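Local coordinates for N-terminal acetyltransferase-like protein (Chaetomium thermophilum, PDB 5NNP), which is probably the TPR-repeat auxiliary subunit of an N-terminal acetyltransferase A complex, supporting the transfer of acetyl groups to protein N-termini, at residues Asn383-Val397 against Phe410-Gly422. Numbering follows the deposited sequence.
With PO4 (phosphate ion), chain U.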
ATOM      1  N   ASN A 383      25.979   8.205 -16.221  1.00 54.97           N
ATOM      2  CA  ASN A 383      25.863   7.093 -15.293  1.00 47.82           C
ATOM      3  C   ASN A 383      24.599   6.279 -15.597  1.00 48.86           C
ATOM      4  O   ASN A 383      24.505   5.093 -15.280  1.00 55.24           O
ATOM      5  CB  ASN A 383      25.839   7.606 -13.863  1.00 44.77           C
ATOM      6  CG  ASN A 383      26.103   6.516 -12.856  1.00 50.57           C
ATOM      7  OD1 ASN A 383      26.784   5.525 -13.152  1.00 53.57           O
ATOM      8  ND2 ASN A 383      25.559   6.683 -11.654  1.00 47.82           N
ATOM      9  N   TYR A 384      23.637   6.932 -16.235  1.00 38.64           N
ATOM     10  CA  TYR A 384      22.356   6.322 -16.558  1.00 41.65           C
ATOM     11  C   TYR A 384      22.528   5.218 -17.612  1.00 56.37           C
ATOM     12  O   TYR A 384      23.301   5.357 -18.565  1.00 56.48           O
ATOM     13  CB  TYR A 384      21.379   7.400 -17.042  1.00 46.48           C
ATOM     14  CG  TYR A 384      19.936   6.968 -17.058  1.00 50.71           C
ATOM     15  CD1 TYR A 384      19.295   6.587 -15.889  1.00 56.65           C
ATOM     16  CD2 TYR A 384      19.208   6.962 -18.234  1.00 55.78           C
ATOM     17  CE1 TYR A 384      17.969   6.196 -15.894  1.00 56.62           C
ATOM     18  CE2 TYR A 384      17.884   6.577 -18.247  1.00 64.06           C
ATOM     19  CZ  TYR A 384      17.271   6.194 -17.074  1.00 63.04           C
ATOM     20  OH  TYR A 384      15.955   5.809 -17.081  1.00 73.76           O
ATOM     21  N   TYR A 385      21.805   4.118 -17.440  1.00 55.73           N
ATOM     22  CA  TYR A 385      22.060   2.928 -18.234  1.00 58.35           C
ATOM     23  C   TYR A 385      21.696   3.131 -19.704  1.00 61.39           C
ATOM     24  O   TYR A 385      22.167   2.410 -20.589  1.00 62.46           O
ATOM     25  CB  TYR A 385      21.292   1.740 -17.649  1.00 63.43           C
ATOM     26  CG  TYR A 385      19.806   1.770 -17.909  1.00 69.23           C
ATOM     27  CD1 TYR A 385      18.940   2.424 -17.040  1.00 70.97           C
ATOM     28  CD2 TYR A 385      19.263   1.129 -19.025  1.00 71.38           C
ATOM     29  CE1 TYR A 385      17.575   2.445 -17.280  1.00 73.33           C
ATOM     30  CE2 TYR A 385      17.901   1.143 -19.276  1.00 69.15           C
ATOM     31  CZ  TYR A 385      17.062   1.802 -18.403  1.00 74.13           C
ATOM     32  OH  TYR A 385      15.707   1.820 -18.653  1.00 76.12           O
ATOM     33  N   MET A 386      20.867   4.130 -19.963  1.00 60.96           N
ATOM     34  CA  MET A 386      20.410   4.398 -21.316  1.00 64.01           C
ATOM     35  C   MET A 386      21.442   5.189 -22.100  1.00 59.37           C
ATOM     36  O   MET A 386      21.431   5.196 -23.329  1.00 71.04           O
ATOM     37  CB  MET A 386      19.078   5.144 -21.286  1.00 71.14           C
ATOM     38  CG  MET A 386      17.979   4.396 -20.545  1.00 73.42           C
ATOM     39  SD  MET A 386      16.422   4.412 -21.444  1.00111.12           S
ATOM     40  CE  MET A 386      16.985   3.867 -23.059  1.00 59.28           C
ATOM     41  N   SER A 387      22.336   5.852 -21.382  1.00 57.39           N
ATOM     42  CA  SER A 387      23.391   6.638 -22.012  1.00 61.47           C
ATOM     43  C   SER A 387      24.728   6.442 -21.303  1.00 62.86           C
ATOM     44  O   SER A 387      25.556   7.348 -21.262  1.00 62.42           O
ATOM     45  CB  SER A 387      23.008   8.117 -22.018  1.00 60.40           C
ATOM     46  OG  SER A 387      22.379   8.481 -20.802  1.00 52.78           O
ATOM     47  N   ARG A 388      24.937   5.243 -20.766  1.00 60.20           N
ATOM     48  CA  ARG A 388      26.055   4.993 -19.865  1.00 55.28           C
ATOM     49  C   ARG A 388      27.421   5.161 -20.508  1.00 57.55           C
ATOM     50  O   ARG A 388      27.699   4.636 -21.595  1.00 53.22           O
ATOM     51  CB  ARG A 388      25.953   3.589 -19.271  1.00 55.34           C
ATOM     52  CG  ARG A 388      27.009   3.286 -18.222  1.00 49.71           C
ATOM     53  CD  ARG A 388      26.561   2.146 -17.328  1.00 53.11           C
ATOM     54  NE  ARG A 388      25.463   2.554 -16.457  1.00 57.49           N
ATOM     55  CZ  ARG A 388      24.705   1.707 -15.771  1.00 62.68           C
ATOM     56  NH1 ARG A 388      24.928   0.404 -15.867  1.00 69.63           N
ATOM     57  NH2 ARG A 388      23.726   2.159 -14.994  1.00 55.73           N
ATOM     58  N   ASP A 389      28.261   5.915 -19.808  1.00 59.06           N
ATOM     59  CA  ASP A 389      29.685   5.999 -20.087  1.00 62.01           C
ATOM     60  C   ASP A 389      30.359   6.291 -18.754  1.00 55.20           C
ATOM     61  O   ASP A 389      30.564   7.444 -18.391  1.00 59.29           O
ATOM     62  CB  ASP A 389      29.983   7.081 -21.125  1.00 64.51           C
ATOM     63  CG  ASP A 389      31.460   7.157 -21.491  1.00 66.21           C
ATOM     64  OD1 ASP A 389      32.314   6.797 -20.652  1.00 63.22           O
ATOM     65  OD2 ASP A 389      31.766   7.588 -22.625  1.00 73.23           O
ATOM     66  N   LEU A 390      30.684   5.233 -18.024  1.00 48.79           N
ATOM     67  CA  LEU A 390      31.084   5.367 -16.634  1.00 49.11           C
ATOM     68  C   LEU A 390      32.370   6.167 -16.476  1.00 56.30           C
ATOM     69  O   LEU A 390      32.588   6.809 -15.448  1.00 58.23           O
ATOM     70  CB  LEU A 390      31.237   3.990 -15.994  1.00 47.31           C
ATOM     71  CG  LEU A 390      29.953   3.162 -15.984  1.00 45.66           C
ATOM     72  CD1 LEU A 390      30.167   1.886 -15.199  1.00 43.78           C
ATOM     73  CD2 LEU A 390      28.798   3.965 -15.404  1.00 51.43           C
ATOM     74  N   THR A 391      33.218   6.148 -17.494  1.00 57.01           N
ATOM     75  CA  THR A 391      34.462   6.891 -17.395  1.00 59.14           C
ATOM     76  C   THR A 391      34.186   8.391 -17.412  1.00 59.86           C
ATOM     77  O   THR A 391      34.674   9.136 -16.559  1.00 58.98           O
ATOM     78  CB  THR A 391      35.425   6.532 -18.521  1.00 57.26           C
ATOM     79  OG1 THR A 391      35.860   5.174 -18.360  1.00 58.64           O
ATOM     80  CG2 THR A 391      36.618   7.462 -18.476  1.00 56.35           C
ATOM     81  N   ARG A 392      33.387   8.822 -18.379  1.00 57.15           N
ATOM     82  CA  ARG A 392      33.012  10.221 -18.487  1.00 52.72           C
ATOM     83  C   ARG A 392      32.193  10.660 -17.288  1.00 53.96           C
ATOM     84  O   ARG A 392      32.282  11.813 -16.845  1.00 51.44           O
ATOM     85  CB  ARG A 392      32.232  10.467 -19.778  1.00 48.44           C
ATOM     86  CG  ARG A 392      33.038  10.175 -21.017  1.00 51.62           C
ATOM     87  CD  ARG A 392      32.310  10.577 -22.283  1.00 49.77           C
ATOM     88  NE  ARG A 392      31.874  11.964 -22.256  1.00 54.41           N
ATOM     89  CZ  ARG A 392      31.218  12.543 -23.253  1.00 61.18           C
ATOM     90  NH1 ARG A 392      30.940  11.851 -24.351  1.00 65.20           N
ATOM     91  NH2 ARG A 392      30.843  13.810 -23.159  1.00 63.27           N
ATOM     92  N   ALA A 393      31.385   9.748 -16.765  1.00 38.31           N
ATOM     93  CA  ALA A 393      30.555  10.089 -15.633  1.00 44.62           C
ATOM     94  C   ALA A 393      31.458  10.411 -14.443  1.00 48.07           C
ATOM     95  O   ALA A 393      31.237  11.383 -13.720  1.00 48.28           O
ATOM     96  CB  ALA A 393      29.580   8.948 -15.304  1.00 49.62           C
ATOM     97  N   LEU A 394      32.489   9.596 -14.264  1.00 51.17           N
ATOM     98  CA  LEU A 394      33.466   9.818 -13.210  1.00 48.31           C
ATOM     99  C   LEU A 394      34.107  11.190 -13.324  1.00 48.37           C
ATOM    100  O   LEU A 394      34.208  11.911 -12.328  1.00 49.27           O
ATOM    101  CB  LEU A 394      34.553   8.752 -13.257  1.00 54.45           C
ATOM    102  CG  LEU A 394      34.678   7.888 -12.007  1.00 57.92           C
ATOM    103  CD1 LEU A 394      35.967   7.101 -12.041  1.00 48.69           C
ATOM    104  CD2 LEU A 394      34.569   8.728 -10.745  1.00 60.43           C
ATOM    105  N   GLU A 395      34.552  11.537 -14.534  1.00 42.06           N
ATOM    106  CA  GLU A 395      35.195  12.826 -14.768  1.00 46.83           C
ATOM    107  C   GLU A 395      34.287  13.970 -14.357  1.00 56.51           C
ATOM    108  O   GLU A 395      34.726  14.887 -13.665  1.00 62.51           O
ATOM    109  CB  GLU A 395      35.584  12.999 -16.232  1.00 45.51           C
ATOM    110  CG  GLU A 395      36.453  11.902 -16.771  1.00 62.22           C
ATOM    111  CD  GLU A 395      36.530  11.934 -18.285  1.00 70.88           C
ATOM    112  OE1 GLU A 395      35.827  12.769 -18.897  1.00 77.45           O
ATOM    113  OE2 GLU A 395      37.288  11.123 -18.860  1.00 70.26           O
ATOM    114  N   TYR A 396      33.027  13.916 -14.792  1.00 51.14           N
ATOM    115  CA  TYR A 396      32.073  14.982 -14.509  1.00 51.25           C
ATOM    116  C   TYR A 396      31.770  15.117 -13.017  1.00 51.23           C
ATOM    117  O   TYR A 396      31.654  16.234 -12.507  1.00 55.67           O
ATOM    118  CB  TYR A 396      30.767  14.767 -15.269  1.00 53.69           C
ATOM    119  CG  TYR A 396      30.822  15.139 -16.731  1.00 54.79           C
ATOM    120  CD1 TYR A 396      31.031  16.451 -17.130  1.00 59.89           C
ATOM    121  CD2 TYR A 396      30.638  14.184 -17.711  1.00 53.59           C
ATOM    122  CE1 TYR A 396      31.071  16.791 -18.478  1.00 56.02           C
ATOM    123  CE2 TYR A 396      30.679  14.511 -19.045  1.00 56.28           C
ATOM    124  CZ  TYR A 396      30.894  15.811 -19.426  1.00 52.47           C
ATOM    125  OH  TYR A 396      30.920  16.126 -20.762  1.00 47.51           O
ATOM    126  N   VAL A 397      31.638  13.996 -12.316  1.00 40.40           N
ATOM    127  CA  VAL A 397      31.337  14.077 -10.895  1.00 39.82           C
ATOM    128  C   VAL A 397      32.541  14.622 -10.131  1.00 38.55           C
ATOM    129  O   VAL A 397      32.377  15.372  -9.171  1.00 45.59           O
ATOM    130  CB  VAL A 397      30.912  12.718 -10.301  1.00 45.42           C
ATOM    131  CG1 VAL A 397      30.725  12.808  -8.801  1.00 50.45           C
ATOM    132  CG2 VAL A 397      29.624  12.252 -10.942  1.00 44.86           C
ATOM    133  N   PHE A 410      26.591  14.959  -4.778  1.00 41.53           N
ATOM    134  CA  PHE A 410      27.732  14.725  -5.647  1.00 39.36           C
ATOM    135  C   PHE A 410      28.412  13.407  -5.262  1.00 44.86           C
ATOM    136  O   PHE A 410      28.575  12.532  -6.102  1.00 54.72           O
ATOM    137  CB  PHE A 410      28.702  15.906  -5.585  1.00 36.49           C
ATOM    138  CG  PHE A 410      28.166  17.164  -6.217  1.00 35.99           C
ATOM    139  CD1 PHE A 410      26.877  17.201  -6.750  1.00 34.05           C
ATOM    140  CD2 PHE A 410      28.944  18.308  -6.280  1.00 36.34           C
ATOM    141  CE1 PHE A 410      26.369  18.356  -7.330  1.00 30.86           C
ATOM    142  CE2 PHE A 410      28.451  19.465  -6.860  1.00 37.58           C
ATOM    143  CZ  PHE A 410      27.156  19.488  -7.389  1.00 39.34           C
ATOM    144  N   HIS A 411      28.766  13.237  -3.991  1.00 41.04           N
ATOM    145  CA  HIS A 411      29.446  12.010  -3.575  1.00 37.68           C
ATOM    146  C   HIS A 411      28.546  10.777  -3.719  1.00 39.40           C
ATOM    147  O   HIS A 411      29.033   9.678  -3.987  1.00 42.85           O
ATOM    148  CB  HIS A 411      29.952  12.132  -2.134  1.00 28.16           C
ATOM    149  CG  HIS A 411      31.040  13.143  -1.964  1.00 34.78           C
ATOM    150  ND1 HIS A 411      32.370  12.847  -2.176  1.00 38.31           N
ATOM    151  CD2 HIS A 411      30.996  14.453  -1.622  1.00 36.47           C
ATOM    152  CE1 HIS A 411      33.100  13.929  -1.965  1.00 35.33           C
ATOM    153  NE2 HIS A 411      32.290  14.915  -1.626  1.00 39.12           N
ATOM    154  N   MET A 412      27.241  10.971  -3.552  1.00 38.47           N
ATOM    155  CA  MET A 412      26.275   9.885  -3.661  1.00 33.71           C
ATOM    156  C   MET A 412      26.298   9.297  -5.061  1.00 42.26           C
ATOM    157  O   MET A 412      26.344   8.082  -5.238  1.00 47.52           O
ATOM    158  CB  MET A 412      24.873  10.380  -3.327  1.00 26.33           C
ATOM    159  CG  MET A 412      23.834   9.324  -3.486  1.00 30.26           C
ATOM    160  SD  MET A 412      22.174   9.829  -2.964  1.00 59.46           S
ATOM    161  CE  MET A 412      21.955  11.376  -3.839  1.00 33.80           C
ATOM    162  N   THR A 413      26.274  10.179  -6.055  1.00 41.24           N
ATOM    163  CA  THR A 413      26.339   9.771  -7.450  1.00 40.23           C
ATOM    164  C   THR A 413      27.668   9.080  -7.756  1.00 51.05           C
ATOM    165  O   THR A 413      27.715   8.098  -8.505  1.00 55.49           O
ATOM    166  CB  THR A 413      26.150  10.976  -8.390  1.00 35.58           C
ATOM    167  OG1 THR A 413      24.765  11.332  -8.426  1.00 45.96           O
ATOM    168  CG2 THR A 413      26.594  10.636  -9.804  1.00 29.59           C
ATOM    169  N   LYS A 414      28.744   9.599  -7.172  1.00 44.25           N
ATOM    170  CA  LYS A 414      30.063   9.026  -7.371  1.00 45.66           C
ATOM    171  C   LYS A 414      30.106   7.561  -6.962  1.00 47.27           C
ATOM    172  O   LYS A 414      30.566   6.700  -7.722  1.00 45.01           O
ATOM    173  CB  LYS A 414      31.099   9.806  -6.581  1.00 49.72           C
ATOM    174  CG  LYS A 414      32.510   9.371  -6.877  1.00 47.28           C
ATOM    175  CD  LYS A 414      33.486  10.321  -6.279  1.00 41.24           C
ATOM    176  CE  LYS A 414      34.556   9.566  -5.556  1.00 45.21           C
ATOM    177  NZ  LYS A 414      35.709  10.467  -5.334  1.00 52.19           N
ATOM    178  N   ALA A 415      29.636   7.295  -5.745  1.00 42.53           N
ATOM    179  CA  ALA A 415      29.490   5.932  -5.244  1.00 43.03           C
ATOM    180  C   ALA A 415      28.704   5.039  -6.206  1.00 43.83           C
ATOM    181  O   ALA A 415      29.017   3.859  -6.361  1.00 56.41           O
ATOM    182  CB  ALA A 415      28.807   5.945  -3.856  1.00 40.23           C
ATOM    183  N   ARG A 416      27.678   5.597  -6.834  1.00 35.64           N
ATOM    184  CA  ARG A 416      26.801   4.816  -7.702  1.00 46.18           C
ATOM    185  C   ARG A 416      27.532   4.417  -8.979  1.00 48.18           C
ATOM    186  O   ARG A 416      27.267   3.363  -9.560  1.00 49.03           O
ATOM    187  CB  ARG A 416      25.529   5.603  -8.034  1.00 50.15           C
ATOM    188  CG  ARG A 416      24.522   4.838  -8.870  1.00 53.25           C
ATOM    189  CD  ARG A 416      23.249   5.647  -9.094  1.00 59.79           C
ATOM    190  NE  ARG A 416      22.429   5.745  -7.887  1.00 62.86           N
ATOM    191  CZ  ARG A 416      22.389   6.804  -7.081  1.00 70.19           C
ATOM    192  NH1 ARG A 416      23.124   7.879  -7.345  1.00 76.60           N
ATOM    193  NH2 ARG A 416      21.603   6.791  -6.008  1.00 74.97           N
ATOM    194  N   ILE A 417      28.472   5.257  -9.400  1.00 42.10           N
ATOM    195  CA  ILE A 417      29.294   4.967 -10.565  1.00 42.99           C
ATOM    196  C   ILE A 417      30.224   3.799 -10.247  1.00 47.89           C
ATOM    197  O   ILE A 417      30.383   2.854 -11.049  1.00 48.98           O
ATOM    198  CB  ILE A 417      30.090   6.215 -10.996  1.00 43.45           C
ATOM    199  CG1 ILE A 417      29.114   7.350 -11.319  1.00 46.94           C
ATOM    200  CG2 ILE A 417      30.973   5.926 -12.194  1.00 46.99           C
ATOM    201  CD1 ILE A 417      29.765   8.633 -11.770  1.00 48.04           C
ATOM    202  N   PHE A 418      30.819   3.851  -9.058  1.00 51.63           N
ATOM    203  CA  PHE A 418      31.642   2.743  -8.580  1.00 52.48           C
ATOM    204  C   PHE A 418      30.834   1.464  -8.572  1.00 50.96           C
ATOM    205  O   PHE A 418      31.274   0.449  -9.107  1.00 53.03           O
ATOM    206  CB  PHE A 418      32.187   3.024  -7.186  1.00 46.94           C
ATOM    207  CG  PHE A 418      33.244   4.077  -7.161  1.00 46.49           C
ATOM    208  CD1 PHE A 418      34.049   4.284  -8.270  1.00 47.62           C
ATOM    209  CD2 PHE A 418      33.433   4.864  -6.037  1.00 45.83           C
ATOM    210  CE1 PHE A 418      35.033   5.250  -8.256  1.00 49.35           C
ATOM    211  CE2 PHE A 418      34.406   5.836  -6.017  1.00 51.54           C
ATOM    212  CZ  PHE A 418      35.212   6.030  -7.128  1.00 51.65           C
ATOM    213  N   LYS A 419      29.654   1.522  -7.957  1.00 47.55           N
ATOM    214  CA  LYS A 419      28.722   0.403  -8.000  1.00 56.48           C
ATOM    215  C   LYS A 419      28.599  -0.167  -9.419  1.00 54.80           C
ATOM    216  O   LYS A 419      28.786  -1.364  -9.626  1.00 49.84           O
ATOM    217  CB  LYS A 419      27.341   0.819  -7.487  1.00 59.10           C
ATOM    218  CG  LYS A 419      26.416  -0.370  -7.236  1.00 55.79           C
ATOM    219  CD  LYS A 419      24.977   0.039  -7.044  1.00 49.40           C
ATOM    220  CE  LYS A 419      24.252   0.103  -8.376  1.00 52.49           C
ATOM    221  NZ  LYS A 419      22.839   0.578  -8.254  1.00 56.52           N
ATOM    222  N   HIS A 420      28.307   0.694 -10.393  1.00 54.35           N
ATOM    223  CA  HIS A 420      28.157   0.242 -11.773  1.00 55.85           C
ATOM    224  C   HIS A 420      29.464  -0.282 -12.344  1.00 63.39           C
ATOM    225  O   HIS A 420      29.456  -1.173 -13.193  1.00 65.88           O
ATOM    226  CB  HIS A 420      27.622   1.359 -12.660  1.00 55.34           C
ATOM    227  CG  HIS A 420      26.219   1.762 -12.339  1.00 57.42           C
ATOM    228  ND1 HIS A 420      25.774   3.064 -12.452  1.00 59.18           N
ATOM    229  CD2 HIS A 420      25.157   1.039 -11.919  1.00 54.71           C
ATOM    230  CE1 HIS A 420      24.500   3.124 -12.113  1.00 50.62           C
ATOM    231  NE2 HIS A 420      24.101   1.909 -11.780  1.00 51.76           N
ATOM    232  N   GLN A 421      30.589   0.265 -11.888  1.00 67.45           N
ATOM    233  CA  GLN A 421      31.893  -0.267 -12.299  1.00 60.51           C
ATOM    234  C   GLN A 421      32.168  -1.629 -11.664  1.00 62.36           C
ATOM    235  O   GLN A 421      33.079  -2.349 -12.085  1.00 68.81           O
ATOM    236  CB  GLN A 421      33.012   0.714 -11.952  1.00 54.49           C
ATOM    237  CG  GLN A 421      33.050   1.923 -12.874  1.00 62.09           C
ATOM    238  CD  GLN A 421      34.099   2.944 -12.472  1.00 67.99           C
ATOM    239  OE1 GLN A 421      34.550   2.969 -11.328  1.00 74.53           O
ATOM    240  NE2 GLN A 421      34.487   3.797 -13.412  1.00 62.01           N
ATOM    241  N   GLY A 422      31.378  -1.972 -10.646  1.00 63.93           N
ATOM    242  CA  GLY A 422      31.469  -3.265  -9.984  1.00 64.62           C
ATOM    243  C   GLY A 422      32.268  -3.261  -8.693  1.00 66.10           C
ATOM    244  O   GLY A 422      32.432  -4.305  -8.046  1.00 63.59           O
TER
HETATM  245  P   PO4 U 813      20.749   2.990  -5.912  1.00 91.65           P
HETATM  246  O1  PO4 U 813      22.249   3.037  -5.764  1.00 91.90           O
HETATM  247  O2  PO4 U 813      20.417   2.109  -7.096  1.00 96.43           O
HETATM  248  O3  PO4 U 813      20.110   2.409  -4.669  1.00 90.57           O
HETATM  249  O4  PO4 U 813      20.235   4.395  -6.125  1.00 92.08           O
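The His420 ring carries the Arg388 guanidinium on one face; over the rim of the other lies Arg416 O. Arg388 stacks flat, planes 25° apart, NH2 over the ring centre. Tyr385 CA lies over the rim of the guanidinium's opposite face. At the ring edge, His420 ND1 donates to Asn383 OD1 at 2.8 Å. This bond lies in the ring plane but meets the amide from above its carbonyl plane. With CG anti to the backbone N (chi1 -164°), Asn383 sets its amide between His420 and the Arg416 stem, OD1 to the ring and ND2 3.5 Å from Arg416 CG. Arg388 NE and NH2 both grip the backbone O of Asn383, fixing the guanidinium over the imidazole. Without the imidazole, as with an alanine here, Asn383 OD1 would probably lose its donor and the Arg388 guanidinium its stacking surface. Leu390 CD1 packs on His420 CB at 3.6 Å. Ile417 is a knob among Leu390, Ala393, Leu394 and Val397, its CD1 3.6 Å from Ala393 CB. In return Val397 sets CG1 against Phe410 O and Lys414 CB, and CG2 against Thr413 CG2 and Ile417 CD1. Arg416 NE and NH2 hydrogen-bond to O4 of a phosphate, probably from the crystallisation liquor, also bound by Lys450. Thr413 OG1 is hydrogen-bonded to Tyr376 OH; Lys414 NZ forms a salt bridge with Glu398. The axes of 390-397 and 410-421 run antiparallel at 159°, 9.9 Å apart at closest, as consecutive helices consistent with a TPR-like array. Helix 369-381 packs against Val397 and Thr413; helices 424-436 and 442-454 flank 410-421 through Ala415 and Arg416.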